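PDB 3LAX: phenylacetate-coenzyme A ligase from Bacteroides vulgatus, which belongs to the AMP-binding enzyme family and is represented here by its small C-terminal alpha/beta domain. Local coordinates for residues Phe15-Gln18 with Ile19-Ile22; Leu24-Lys27 with Glu28-Ser31; Tyr60-Leu63 with Gln64-Thr67. All coordinates share one frame; numbering follows the deposited sequence.

Contact 1. Residues Phe15-Gln18 with Ile19-Ile22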
loop_
_atom_site.group_PDB
_atom_site.type_symbol
_atom_site.label_atom_id
_atom_site.label_comp_id
_atom_site.label_asym_id
_atom_site.label_seq_id
_atom_site.Cartn_x
_atom_site.Cartn_y
_atom_site.Cartn_z
ATOM N N PHE A 15 -6.688 8.849 4.540
ATOM C CA PHE A 15 -5.599 9.724 4.149
ATOM C C PHE A 15 -4.382 8.872 3.835
ATOM O O PHE A 15 -3.834 8.227 4.720
ATOM C CB PHE A 15 -5.283 10.725 5.260
ATOM C CG PHE A 15 -6.358 11.727 5.476
ATOM C CD1 PHE A 15 -6.374 12.909 4.752
ATOM C CD2 PHE A 15 -7.369 11.483 6.386
ATOM C CE1 PHE A 15 -7.373 13.842 4.944
ATOM C CE2 PHE A 15 -8.376 12.408 6.585
ATOM C CZ PHE A 15 -8.378 13.588 5.860
ATOM N N PRO A 16 -3.966 8.861 2.566
ATOM C CA PRO A 16 -2.836 8.019 2.162
ATOM C C PRO A 16 -1.564 8.297 2.960
ATOM O O PRO A 16 -0.733 7.394 3.094
ATOM C CB PRO A 16 -2.646 8.365 0.681
ATOM C CG PRO A 16 -4.001 8.847 0.228
ATOM C CD PRO A 16 -4.576 9.567 1.422
ATOM N N ILE A 17 -1.405 9.496 3.509
ATOM C CA ILE A 17 -0.212 9.753 4.301
ATOM C C ILE A 17 -0.126 8.793 5.511
ATOM O O ILE A 17 0.971 8.460 5.964
ATOM C CB ILE A 17 -0.108 11.246 4.736
ATOM C CG1 ILE A 17 1.330 11.599 5.107
ATOM C CG2 ILE A 17 -1.083 11.571 5.868
ATOM C CD1 ILE A 17 1.760 11.106 6.458
ATOM N N GLN A 18 -1.275 8.361 6.034
ATOM C CA GLN A 18 -1.392 7.372 7.119
ATOM C C GLN A 18 -0.662 6.086 6.761
ATOM O O GLN A 18 -0.022 5.431 7.581
ATOM C CB GLN A 18 -2.872 6.985 7.324
ATOM C CG GLN A 18 -3.840 8.077 7.811
ATOM C CD GLN A 18 -5.287 7.572 7.944
ATOM O OE1 GLN A 18 -5.675 7.000 8.968
ATOM N NE2 GLN A 18 -6.089 7.794 6.911
ATOM N N ILE A 19 -0.861 5.679 5.517
ATOM C CA ILE A 19 -0.281 4.441 5.015
ATOM C C ILE A 19 1.231 4.615 4.886
ATOM O O ILE A 19 2.010 3.767 5.328
ATOM C CB ILE A 19 -0.915 4.092 3.657
ATOM C CG1 ILE A 19 -2.388 3.695 3.860
ATOM C CG2 ILE A 19 -0.132 2.980 2.959
ATOM C CD1 ILE A 19 -3.223 3.657 2.597
ATOM N N GLU A 20 1.638 5.723 4.276
ATOM C CA GLU A 20 3.050 6.042 4.114
ATOM C C GLU A 20 3.789 6.001 5.445
ATOM O O GLU A 20 4.858 5.412 5.561
ATOM C CB GLU A 20 3.185 7.432 3.488
ATOM C CG GLU A 20 4.597 7.884 3.231
ATOM C CD GLU A 20 4.625 9.259 2.592
ATOM O OE1 GLU A 20 4.099 9.415 1.465
ATOM O OE2 GLU A 20 5.150 10.188 3.226
ATOM N N THR A 21 3.223 6.651 6.459
ATOM C CA THR A 21 3.874 6.730 7.764
ATOM C C THR A 21 4.137 5.349 8.360
ATOM O O THR A 21 5.219 5.080 8.909
ATOM C CB THR A 21 3.019 7.560 8.720
ATOM O OG1 THR A 21 2.928 8.889 8.202
ATOM C CG2 THR A 21 3.646 7.600 10.106
ATOM N N ILE A 22 3.145 4.476 8.254
ATOM C CA ILE A 22 3.292 3.113 8.741
ATOM C C ILE A 22 4.370 2.345 7.972
ATOM O O ILE A 22 5.228 1.696 8.582
ATOM C CB ILE A 22 1.947 2.369 8.712
ATOM C CG1 ILE A 22 1.099 2.816 9.906
ATOM C CG2 ILE A 22 2.156 0.865 8.736
ATOM C CD1 ILE A 22 -0.373 2.533 9.771
#

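Contact 2. Residues Leu24-Lys27 with Glu28-Ser31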
loop_
_atom_site.group_PDB
_atom_site.type_symbol
_atom_site.label_atom_id
_atom_site.label_comp_id
_atom_site.label_asym_id
_atom_site.label_seq_id
_atom_site.Cartn_x
_atom_site.Cartn_y
_atom_site.Cartn_z
ATOM N N LEU A 24 6.939 3.486 6.360
ATOM C CA LEU A 24 8.283 4.032 6.545
ATOM C C LEU A 24 9.030 3.450 7.732
ATOM O O LEU A 24 10.260 3.472 7.764
ATOM C CB LEU A 24 8.232 5.542 6.706
ATOM C CG LEU A 24 8.328 6.380 5.447
ATOM C CD1 LEU A 24 8.034 7.828 5.810
ATOM C CD2 LEU A 24 9.705 6.233 4.782
ATOM N N GLN A 25 8.306 2.942 8.718
ATOM C CA GLN A 25 8.936 2.437 9.937
ATOM C C GLN A 25 9.602 1.077 9.757
ATOM O O GLN A 25 10.410 0.665 10.596
ATOM C CB GLN A 25 7.936 2.374 11.097
ATOM C CG GLN A 25 7.815 3.669 11.897
ATOM C CD GLN A 25 9.145 4.148 12.462
ATOM O OE1 GLN A 25 9.707 3.539 13.377
ATOM N NE2 GLN A 25 9.649 5.252 11.923
ATOM N N PHE A 26 9.275 0.377 8.667
ATOM C CA PHE A 26 9.841 -0.961 8.420
ATOM C C PHE A 26 11.205 -0.917 7.744
ATOM O O PHE A 26 11.330 -0.444 6.608
ATOM C CB PHE A 26 8.903 -1.815 7.561
ATOM C CG PHE A 26 7.637 -2.232 8.259
ATOM C CD1 PHE A 26 7.553 -3.462 8.891
ATOM C CD2 PHE A 26 6.536 -1.384 8.299
ATOM C CE1 PHE A 26 6.393 -3.858 9.521
ATOM C CE2 PHE A 26 5.370 -1.769 8.932
ATOM C CZ PHE A 26 5.293 -3.006 9.553
ATOM N N LYS A 27 12.223 -1.418 8.444
ATOM C CA LYS A 27 13.568 -1.439 7.891
ATOM C C LYS A 27 13.618 -2.319 6.650
ATOM O O LYS A 27 14.445 -2.105 5.773
ATOM C CB LYS A 27 14.579 -1.923 8.935
ATOM C CG LYS A 27 14.317 -3.321 9.463
ATOM C CD LYS A 27 15.218 -3.638 10.650
ATOM C CE LYS A 27 16.701 -3.615 10.271
ATOM N NZ LYS A 27 17.282 -2.239 10.187
ATOM N N GLU A 28 12.704 -3.280 6.569
ATOM C CA GLU A 28 12.682 -4.217 5.454
ATOM C C GLU A 28 12.160 -3.593 4.171
ATOM O O GLU A 28 12.244 -4.213 3.119
ATOM C CB GLU A 28 11.795 -5.419 5.786
ATOM C CG GLU A 28 12.232 -6.201 7.016
ATOM C CD GLU A 28 11.544 -5.758 8.313
ATOM O OE1 GLU A 28 11.050 -4.600 8.413
ATOM O OE2 GLU A 28 11.510 -6.596 9.241
ATOM N N LEU A 29 11.577 -2.399 4.264
ATOM C CA LEU A 29 10.933 -1.775 3.110
ATOM C C LEU A 29 11.693 -0.559 2.596
ATOM O O LEU A 29 12.356 0.144 3.359
ATOM C CB LEU A 29 9.504 -1.333 3.463
ATOM C CG LEU A 29 8.543 -2.400 3.980
ATOM C CD1 LEU A 29 7.179 -1.753 4.318
ATOM C CD2 LEU A 29 8.368 -3.530 2.969
ATOM N N GLY A 30 11.571 -0.290 1.299
ATOM C CA GLY A 30 12.017 0.982 0.747
ATOM C C GLY A 30 10.944 2.041 0.968
ATOM O O GLY A 30 9.877 1.744 1.506
ATOM N N SER A 31 11.205 3.264 0.532
ATOM C CA SER A 31 10.255 4.355 0.748
ATOM C C SER A 31 9.203 4.455 -0.347
ATOM O O SER A 31 8.247 5.205 -0.214
ATOM C CB SER A 31 10.994 5.686 0.816
ATOM O OG SER A 31 11.506 6.019 -0.458
HETATM O O HOH W 1 11.304 -2.787 10.992
#

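Contact 3. Residues Tyr60-Leu63 with Gln64-Thr67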
loop_
_atom_site.group_PDB
_atom_site.type_symbol
_atom_site.label_atom_id
_atom_site.label_comp_id
_atom_site.label_asym_id
_atom_site.label_seq_id
_atom_site.Cartn_x
_atom_site.Cartn_y
_atom_site.Cartn_z
ATOM N N TYR A 60 10.844 -16.880 2.294
ATOM C CA TYR A 60 9.434 -16.588 2.053
ATOM C C TYR A 60 8.609 -16.622 3.335
ATOM O O TYR A 60 7.609 -15.906 3.451
ATOM C CB TYR A 60 8.864 -17.553 1.014
ATOM C CG TYR A 60 7.473 -17.205 0.551
ATOM C CD1 TYR A 60 7.191 -15.957 -0.000
ATOM C CD2 TYR A 60 6.442 -18.127 0.649
ATOM C CE1 TYR A 60 5.910 -15.639 -0.440
ATOM C CE2 TYR A 60 5.154 -17.817 0.222
ATOM C CZ TYR A 60 4.895 -16.573 -0.325
ATOM O OH TYR A 60 3.620 -16.267 -0.753
ATOM N N GLY A 61 9.020 -17.415 4.318
ATOM C CA GLY A 61 8.336 -17.410 5.601
ATOM C C GLY A 61 8.386 -16.027 6.229
ATOM O O GLY A 61 7.381 -15.504 6.731
ATOM N N ARG A 62 9.565 -15.424 6.202
ATOM C CA ARG A 62 9.748 -14.071 6.708
ATOM C C ARG A 62 8.998 -13.047 5.850
ATOM O O ARG A 62 8.392 -12.104 6.378
ATOM C CB ARG A 62 11.237 -13.734 6.765
ATOM C CG ARG A 62 12.004 -14.581 7.765
ATOM C CD ARG A 62 11.518 -14.329 9.189
ATOM N NE ARG A 62 11.397 -15.562 9.963
ATOM C CZ ARG A 62 10.239 -16.124 10.302
ATOM N NH1 ARG A 62 9.093 -15.563 9.943
ATOM N NH2 ARG A 62 10.225 -17.248 11.010
ATOM N N LEU A 63 9.011 -13.220 4.534
ATOM C CA LEU A 63 8.299 -12.295 3.654
ATOM C C LEU A 63 6.806 -12.330 3.979
ATOM O O LEU A 63 6.142 -11.269 4.061
ATOM C CB LEU A 63 8.534 -12.661 2.186
ATOM C CG LEU A 63 8.131 -11.597 1.165
ATOM C CD1 LEU A 63 9.144 -10.478 1.199
ATOM C CD2 LEU A 63 8.068 -12.201 -0.228
ATOM N N GLN A 64 6.268 -13.529 4.189
ATOM C CA GLN A 64 4.860 -13.686 4.551
ATOM C C GLN A 64 4.549 -13.013 5.879
ATOM O O GLN A 64 3.530 -12.340 6.010
ATOM C CB GLN A 64 4.485 -15.163 4.681
ATOM C CG GLN A 64 4.260 -15.911 3.392
ATOM C CD GLN A 64 3.864 -17.355 3.656
ATOM O OE1 GLN A 64 3.033 -17.922 2.953
ATOM N NE2 GLN A 64 4.444 -17.944 4.692
ATOM N N ALA A 65 5.408 -13.210 6.875
ATOM C CA ALA A 65 5.192 -12.607 8.195
ATOM C C ALA A 65 5.198 -11.088 8.091
ATOM O O ALA A 65 4.372 -10.404 8.709
ATOM C CB ALA A 65 6.262 -13.072 9.172
ATOM N N LEU A 66 6.128 -10.562 7.306
ATOM C CA LEU A 66 6.229 -9.126 7.071
ATOM C C LEU A 66 4.948 -8.612 6.418
ATOM O O LEU A 66 4.392 -7.595 6.840
ATOM C CB LEU A 66 7.449 -8.831 6.187
ATOM C CG LEU A 66 7.663 -7.400 5.698
ATOM C CD1 LEU A 66 7.768 -6.410 6.868
ATOM C CD2 LEU A 66 8.888 -7.326 4.790
ATOM N N THR A 67 4.471 -9.317 5.399
ATOM C CA THR A 67 3.256 -8.923 4.695
ATOM C C THR A 67 2.080 -8.885 5.673
ATOM O O THR A 67 1.282 -7.939 5.671
ATOM C CB THR A 67 2.956 -9.894 3.532
ATOM O OG1 THR A 67 4.032 -9.849 2.587
ATOM C CG2 THR A 67 1.668 -9.489 2.813
HETATM O O HOH W 2 5.505 -17.078 7.853
#

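Contact 1. Residues Phe15-Gln18 with Ile19-Ile22
E20 N donates to P16 O at 3.1 Å, and with this bond the i to i+4 pattern of helix 16-24 begins. I19 N also comes to P16 O, at 3.0 Å, but its N-H is strongly bent and the bond is weak. The same carbonyl thus takes one good donor and one poor one in the first turn. A residue further on, T21 N donates to I17 O at 2.9 Å, while I22 N to Q18 O is a weak bond of 3.4 Å.

This is the opening turn of the first of two main helices in an AMP-binding enzyme C-terminal domain. P16 and I19 rest on I35 of strand 32-40, and I22 meets L74 of helix 60-78.

Among the side chains, I17 and T21 meet on the exposed side. I17 carries CG1 anti to its backbone N (chi1 -160°), and a bend at chi2 then brings CD1 up against T21 OG1; the modelled separation of 3.1 Å is unusually short for a carbon and an oxygen, and its exact value is doubtful. The T21 hydroxyl is turned back along the helix, with OG1 3.0 Å from I17 O. E20 is extended through chi1 and chi2, both near 180°, and its OE1 hydrogen-bonds Y33 OH.

Contact 2. Residues Leu24-Lys27 with Glu28-Ser31
E28 folds back over the two residues before it, F26 and K27, as the chain goes round a type I beta turn from F26 to L29. Its CG stands beside the backbone N, and a bend at chi2 (93°) swings the carboxylate toward F26. OE1 arrives at the edge of the F26 ring, close to the ring plane, and lies 3.6 Å from F26 CB. Ring and carboxylate planes are inclined by 44°. The direct approach of OE1 to K27 N is poorly angled, and a water takes its place: it accepts from K27 N at 3.0 Å and donates to E28 OE1 at 3.2 Å. In the conformer modelled here, the aliphatic part of K27 crosses the same carboxylate, K27 CG standing 3.9 Å from E28 CD.

L29 N donates to F26 O at 3.1 Å, the bond that closes the turn. The L29 side chain lies alongside that of F26, pointing the same way, with L29 CG 3.6 Å from F26 CB and L29 CD1 meeting the base of the ring obliquely. F26 also packs on L66 and I70 of helix 60-78. G30 pairs with E51 through the backbone, which ties the short strand 29-30 to the neighbouring strand 43-52. At S31 the chain turns a corner, and S31 CB comes 4.2 Å from L24 CD2, a loose touch across the turn.

F26 is therefore shared: L29 lies along it, while the E28 carboxylate sits at its ring edge and is held to K27 N by the water. K27 NZ, in this conformer, is 6.9 Å from E28 OE1, so any attraction between the two charges is probably modest and not that of a salt bridge.

Contact 3. Residues Tyr60-Leu63 with Gln64-Thr67
Y60 to Q64, G61 to A65, R62 to L66 and L63 to T67 are joined by four successive i to i+4 backbone bonds. Their lengths are even, as in a regular alpha helix. Q64 N lies 2.8 Å from Y60 O at the short end of the range. A65 N, at the long end, is 3.0 Å from G61 O. R62 N has D59 OD1 as its acceptor just ahead of the first turn. L63 O takes a second donor, T67 OG1, at 2.9 Å. The T67 hydroxyl sits beside its own backbone N, and OG1 and N reach the carbonyl from opposite faces of its plane, so two bonds grip the one oxygen.

The two turns begin helix 60-78, the crossover helix of a beta-alpha-beta unit between the parallel strands 43-52 and 83-87. L66 and T67, and L63 in the conformer given, touch L86 of the latter strand.

On the exposed side Q64 runs across the Y60 ring. With chi1 -78° its CG stands over one face, toward the rim, 3.9 Å from the ring centroid and 17° off the normal, a CH-pi contact. The extended chi2 carries the amide onward, OE1 coming 3.5 Å from Y60 CE2 and the amide plane tilted 35° against the ring. A water donates to G61 O at 2.7 Å and accepts a weak bond from Q64 NE2. R62 bends at chi2 and chi3, and A65 CB lies at the edge of its guanidinium, 3.8 Å from NH1.

The three contacts follow one another along the chain: contact 1 opens helix 16-24, contact 2 is the turn leading from that helix into strand 29-30, and contact 3 begins helix 60-78. The centres of contacts 1 and 2 lie about 13 Å apart, those of 2 and 3 about 14 Å, and those of 1 and 3 about 21 Å. Contacts 2 and 3 touch: F26 CD1 is 3.6 Å from L66 CD1, and E28 and L29 pack on L66 CD2. The nearest atoms of contacts 1 and 3 are about 9 Å apart. Contact 2 thus leans on the start of helix 60-78, while contact 1 meets that helix further along, all within one small domain.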